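2-hydroxyhepta-2,4-diene-1, 7-dioateisomerase (Mycobacterium abscessus, PDB 3R6O) is a magnesium-binding member of the fumarylacetoacetate hydrolase family that probably isomerises 2-hydroxyhepta-2,4-diene-1,7-dioate. Local coordinates at residues Arg174-Leu186 with Phe227-Asp239. Residues are numbered along the deposited sequence; the frame is centred on the assembly and turned at random.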
loop_
_atom_site.group_PDB
_atom_site.type_symbol
_atom_site.label_atom_id
_atom_site.label_comp_id
_atom_site.label_asym_id
_atom_site.label_seq_id
_atom_site.Cartn_x
_atom_site.Cartn_y
_atom_site.Cartn_z
ATOM N N ARG A 174 -11.075 -12.497 -16.506
ATOM C CA ARG A 174 -9.905 -12.765 -17.327
ATOM C C ARG A 174 -9.937 -12.083 -18.702
ATOM O O ARG A 174 -8.990 -11.415 -19.066
ATOM C CB ARG A 174 -9.783 -14.276 -17.522
ATOM C CG ARG A 174 -8.420 -14.771 -17.812
ATOM C CD ARG A 174 -8.438 -16.309 -17.859
ATOM N NE ARG A 174 -8.943 -16.850 -16.585
ATOM C CZ ARG A 174 -8.592 -18.019 -16.048
ATOM N NH1 ARG A 174 -7.755 -18.836 -16.676
ATOM N NH2 ARG A 174 -9.108 -18.379 -14.874
ATOM N N SER A 175 -11.025 -12.230 -19.453
ATOM C CA SER A 175 -11.058 -11.744 -20.832
ATOM C C SER A 175 -11.129 -10.212 -20.921
ATOM O O SER A 175 -10.886 -9.639 -21.974
ATOM C CB SER A 175 -12.247 -12.335 -21.586
ATOM O OG SER A 175 -13.434 -11.745 -21.109
ATOM N N GLN A 176 -11.478 -9.577 -19.816
ATOM C CA GLN A 176 -11.517 -8.127 -19.673
ATOM C C GLN A 176 -10.285 -7.537 -18.996
ATOM O O GLN A 176 -10.143 -6.335 -18.978
ATOM C CB GLN A 176 -12.730 -7.703 -18.840
ATOM C CG GLN A 176 -14.104 -8.299 -19.209
ATOM C CD GLN A 176 -14.661 -7.789 -20.510
ATOM O OE1 GLN A 176 -13.948 -7.710 -21.487
ATOM N NE2 GLN A 176 -15.951 -7.432 -20.531
ATOM N N ALA A 177 -9.381 -8.364 -18.469
ATOM C CA ALA A 177 -8.155 -7.875 -17.820
ATOM C C ALA A 177 -7.394 -6.827 -18.667
ATOM O O ALA A 177 -6.921 -5.828 -18.141
ATOM C CB ALA A 177 -7.245 -9.018 -17.511
ATOM N N ILE A 178 -7.264 -7.077 -19.967
ATOM C CA ILE A 178 -6.501 -6.204 -20.884
ATOM C C ILE A 178 -7.059 -4.766 -20.916
ATOM O O ILE A 178 -6.282 -3.789 -21.024
ATOM C CB ILE A 178 -6.413 -6.816 -22.341
ATOM C CG1 ILE A 178 -5.524 -5.962 -23.260
ATOM C CG2 ILE A 178 -7.823 -6.965 -22.980
ATOM C CD1 ILE A 178 -4.106 -5.754 -22.767
ATOM N N LYS A 179 -8.385 -4.641 -20.795
ATOM C CA LYS A 179 -9.074 -3.342 -20.757
ATOM C C LYS A 179 -8.723 -2.486 -19.529
ATOM O O LYS A 179 -8.969 -1.269 -19.558
ATOM C CB LYS A 179 -10.594 -3.534 -20.813
ATOM N N HIS A 180 -8.180 -3.115 -18.482
ATOM C CA HIS A 180 -7.765 -2.446 -17.250
ATOM C C HIS A 180 -6.265 -2.183 -17.130
ATOM O O HIS A 180 -5.818 -1.655 -16.098
ATOM C CB HIS A 180 -8.225 -3.255 -16.018
ATOM C CG HIS A 180 -9.705 -3.341 -15.887
ATOM N ND1 HIS A 180 -10.435 -2.492 -15.083
ATOM C CD2 HIS A 180 -10.600 -4.161 -16.486
ATOM C CE1 HIS A 180 -11.713 -2.803 -15.187
ATOM N NE2 HIS A 180 -11.839 -3.817 -16.022
ATOM N N VAL A 181 -5.472 -2.585 -18.130
ATOM C CA VAL A 181 -4.033 -2.374 -18.069
ATOM C C VAL A 181 -3.634 -1.234 -19.016
ATOM O O VAL A 181 -3.850 -1.294 -20.216
ATOM C CB VAL A 181 -3.235 -3.697 -18.341
ATOM C CG1 VAL A 181 -1.784 -3.410 -18.545
ATOM C CG2 VAL A 181 -3.450 -4.706 -17.158
ATOM N N ALA A 182 -3.050 -0.185 -18.439
ATOM C CA ALA A 182 -2.555 0.925 -19.214
ATOM C C ALA A 182 -1.265 0.529 -19.913
ATOM O O ALA A 182 -0.976 1.033 -20.964
ATOM C CB ALA A 182 -2.324 2.146 -18.328
ATOM N N GLY A 183 -0.443 -0.323 -19.293
ATOM C CA GLY A 183 0.780 -0.762 -19.958
ATOM C C GLY A 183 1.711 -1.543 -19.043
ATOM O O GLY A 183 1.267 -2.127 -18.054
ATOM N N TYR A 184 2.993 -1.546 -19.396
ATOM C CA TYR A 184 3.958 -2.441 -18.773
ATOM C C TYR A 184 5.250 -1.701 -18.438
ATOM O O TYR A 184 5.649 -0.762 -19.140
ATOM C CB TYR A 184 4.338 -3.576 -19.715
ATOM C CG TYR A 184 3.257 -4.359 -20.415
ATOM C CD1 TYR A 184 2.867 -5.608 -19.950
ATOM C CD2 TYR A 184 2.712 -3.905 -21.594
ATOM C CE1 TYR A 184 1.915 -6.358 -20.618
ATOM C CE2 TYR A 184 1.769 -4.647 -22.288
ATOM C CZ TYR A 184 1.370 -5.880 -21.799
ATOM O OH TYR A 184 0.440 -6.608 -22.505
ATOM N N MET A 185 5.938 -2.139 -17.387
ATOM C CA MET A 185 7.238 -1.551 -16.993
ATOM C C MET A 185 8.150 -2.662 -16.503
ATOM O O MET A 185 7.673 -3.651 -15.909
ATOM C CB MET A 185 7.118 -0.634 -15.778
ATOM C CG MET A 185 6.127 0.425 -15.850
ATOM S SD MET A 185 6.521 1.548 -14.529
ATOM C CE MET A 185 5.802 0.759 -13.097
ATOM N N LEU A 186 9.450 -2.472 -16.701
ATOM C CA LEU A 186 10.435 -3.345 -16.070
ATOM C C LEU A 186 10.454 -2.974 -14.589
ATOM O O LEU A 186 10.215 -1.819 -14.225
ATOM C CB LEU A 186 11.809 -3.129 -16.723
ATOM C CG LEU A 186 12.890 -4.202 -16.607
ATOM C CD1 LEU A 186 12.335 -5.551 -17.002
ATOM C CD2 LEU A 186 14.143 -3.803 -17.484
ATOM N N PHE A 227 5.479 1.082 -21.180
ATOM C CA PHE A 227 5.245 0.639 -22.561
ATOM C C PHE A 227 3.753 0.424 -22.653
ATOM O O PHE A 227 3.213 -0.499 -22.009
ATOM C CB PHE A 227 6.042 -0.651 -22.803
ATOM C CG PHE A 227 5.820 -1.281 -24.147
ATOM C CD1 PHE A 227 6.469 -0.801 -25.275
ATOM C CD2 PHE A 227 4.997 -2.384 -24.285
ATOM C CE1 PHE A 227 6.278 -1.392 -26.518
ATOM C CE2 PHE A 227 4.816 -2.985 -25.521
ATOM C CZ PHE A 227 5.444 -2.497 -26.633
ATOM N N THR A 228 3.049 1.308 -23.343
ATOM C CA THR A 228 1.586 1.261 -23.316
ATOM C C THR A 228 0.986 0.133 -24.162
ATOM O O THR A 228 1.611 -0.414 -25.081
ATOM C CB THR A 228 0.934 2.581 -23.749
ATOM O OG1 THR A 228 1.184 2.776 -25.145
ATOM C CG2 THR A 228 1.493 3.746 -22.907
ATOM N N THR A 229 -0.248 -0.206 -23.812
ATOM C CA THR A 229 -0.981 -1.271 -24.501
ATOM C C THR A 229 -1.463 -0.838 -25.863
ATOM O O THR A 229 -1.654 -1.666 -26.770
ATOM C CB THR A 229 -2.143 -1.764 -23.630
ATOM O OG1 THR A 229 -2.919 -0.634 -23.188
ATOM C CG2 THR A 229 -1.605 -2.448 -22.406
ATOM N N GLY A 230 -1.650 0.465 -26.044
ATOM C CA GLY A 230 -2.121 0.982 -27.312
ATOM C C GLY A 230 -3.372 0.262 -27.782
ATOM O O GLY A 230 -4.367 0.194 -27.044
ATOM N N SER A 231 -3.276 -0.306 -28.987
ATOM C CA SER A 231 -4.364 -0.995 -29.685
ATOM C C SER A 231 -4.412 -2.522 -29.464
ATOM O O SER A 231 -5.233 -3.208 -30.095
ATOM C CB SER A 231 -4.265 -0.713 -31.191
ATOM O OG SER A 231 -5.098 0.379 -31.565
ATOM N N ASP A 232 -3.586 -3.048 -28.555
ATOM C CA ASP A 232 -3.484 -4.502 -28.357
ATOM C C ASP A 232 -4.817 -5.075 -27.848
ATOM O O ASP A 232 -5.457 -4.499 -26.978
ATOM C CB ASP A 232 -2.400 -4.865 -27.322
ATOM C CG ASP A 232 -0.989 -4.445 -27.723
ATOM O OD1 ASP A 232 -0.757 -3.895 -28.815
ATOM O OD2 ASP A 232 -0.085 -4.676 -26.888
ATOM N N THR A 233 -5.233 -6.225 -28.363
ATOM C CA THR A 233 -6.438 -6.895 -27.838
ATOM C C THR A 233 -6.112 -8.017 -26.859
ATOM O O THR A 233 -7.016 -8.566 -26.196
ATOM C CB THR A 233 -7.307 -7.451 -28.980
ATOM O OG1 THR A 233 -6.533 -8.346 -29.801
ATOM C CG2 THR A 233 -7.830 -6.305 -29.816
ATOM N N THR A 234 -4.821 -8.336 -26.747
ATOM C CA THR A 234 -4.349 -9.317 -25.795
ATOM C C THR A 234 -3.081 -8.788 -25.138
ATOM O O THR A 234 -2.563 -7.725 -25.505
ATOM C CB THR A 234 -4.016 -10.643 -26.468
ATOM O OG1 THR A 234 -3.067 -10.398 -27.509
ATOM C CG2 THR A 234 -5.266 -11.305 -27.039
ATOM N N PHE A 235 -2.583 -9.519 -24.160
ATOM C CA PHE A 235 -1.313 -9.151 -23.531
ATOM C C PHE A 235 -0.151 -9.548 -24.421
ATOM O O PHE A 235 -0.276 -10.447 -25.262
ATOM C CB PHE A 235 -1.186 -9.793 -22.140
ATOM C CG PHE A 235 -2.080 -9.151 -21.128
ATOM C CD1 PHE A 235 -1.663 -8.020 -20.434
ATOM C CD2 PHE A 235 -3.368 -9.614 -20.935
ATOM C CE1 PHE A 235 -2.525 -7.391 -19.568
ATOM C CE2 PHE A 235 -4.205 -9.008 -20.064
ATOM C CZ PHE A 235 -3.785 -7.901 -19.363
ATOM N N GLU A 236 0.956 -8.833 -24.270
ATOM C CA GLU A 236 2.154 -9.094 -25.032
ATOM C C GLU A 236 3.052 -10.040 -24.255
ATOM O O GLU A 236 2.797 -10.375 -23.093
ATOM C CB GLU A 236 2.907 -7.795 -25.344
ATOM C CG GLU A 236 2.095 -6.789 -26.180
ATOM C CD GLU A 236 2.956 -5.865 -27.011
ATOM O OE1 GLU A 236 4.163 -6.143 -27.190
ATOM O OE2 GLU A 236 2.410 -4.873 -27.531
ATOM N N THR A 237 4.055 -10.515 -24.957
ATOM C CA THR A 237 5.073 -11.403 -24.418
ATOM C C THR A 237 6.378 -10.619 -24.303
ATOM O O THR A 237 6.689 -9.776 -25.165
ATOM C CB THR A 237 5.158 -12.604 -25.342
ATOM O OG1 THR A 237 3.923 -13.339 -25.207
ATOM C CG2 THR A 237 6.345 -13.508 -25.031
ATOM N N PHE A 238 7.122 -10.873 -23.214
ATOM C CA PHE A 238 8.425 -10.246 -23.003
ATOM C C PHE A 238 9.495 -11.254 -22.645
ATOM O O PHE A 238 9.214 -12.273 -22.006
ATOM C CB PHE A 238 8.346 -9.215 -21.894
ATOM C CG PHE A 238 7.285 -8.228 -22.113
ATOM C CD1 PHE A 238 7.542 -7.029 -22.751
ATOM C CD2 PHE A 238 5.995 -8.524 -21.737
ATOM C CE1 PHE A 238 6.526 -6.147 -22.990
ATOM C CE2 PHE A 238 4.989 -7.638 -21.954
ATOM C CZ PHE A 238 5.251 -6.450 -22.581
ATOM N N ASP A 239 10.714 -10.975 -23.092
ATOM C CA ASP A 239 11.886 -11.751 -22.679
ATOM C C ASP A 239 12.787 -10.806 -21.944
ATOM O O ASP A 239 13.013 -9.698 -22.393
ATOM C CB ASP A 239 12.609 -12.331 -23.888
ATOM C CG ASP A 239 11.765 -13.353 -24.629
ATOM O OD1 ASP A 239 11.212 -14.285 -23.975
ATOM O OD2 ASP A 239 11.638 -13.221 -25.861
HETATM O O HOH W 1 -5.659 -1.650 -22.798
HETATM O O HOH W 2 -0.879 -5.510 -24.447
#
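Tyr184 and Phe227 form a hydrogen-bonded antiparallel pair in the mixed sheet of this FAH-family domain, joining strand 181-192 to the short strand 226-228. The bonds of the pair run from Phe227 N to Tyr184 O and from Tyr184 N to Phe227 O, both 2.8 Å. One pair away, Gly183 faces Thr228 as a non-hydrogen-bonded pair. Here a classic beta bulge, in which Ala182 and Gly183 both oppose Val164, disturbs the strand; Thr229 N still bonds to Ala182 O at 3.2 Å. After Thr229 the chain reverses through a type II' turn to Asp232 and loops back over Tyr184.

Aromatic and aliphatic side chains pack between strand and loop. With CG anti to the carbonyl carbon (chi1 -49°), the Tyr184 ring presents one face to the edge of Phe238 in a T-shaped pair, centroids 4.7 Å apart and planes at 58°. Tyr184 CD2 lies at the edge of the Phe227 ring, 3.8 Å from Phe227 CD2. Earlier in the chain, the 3-10 segment 178-180 places Ile178 CD1 over the Phe235 ring, 3.9 Å from the centroid and only 9° off the normal, a CH-pi contact. Val181 CG2 meets that ring at its edge, and helix 261-269 also touches it through Ala262.

Polar bonds fix the phenol. Tyr184 OH accepts a nearly straight hydrogen bond from Glu236 N at 2.9 Å and donates to a water 2.6 Å away; that water donates in turn to Asp232 OD2 and to Thr234 O.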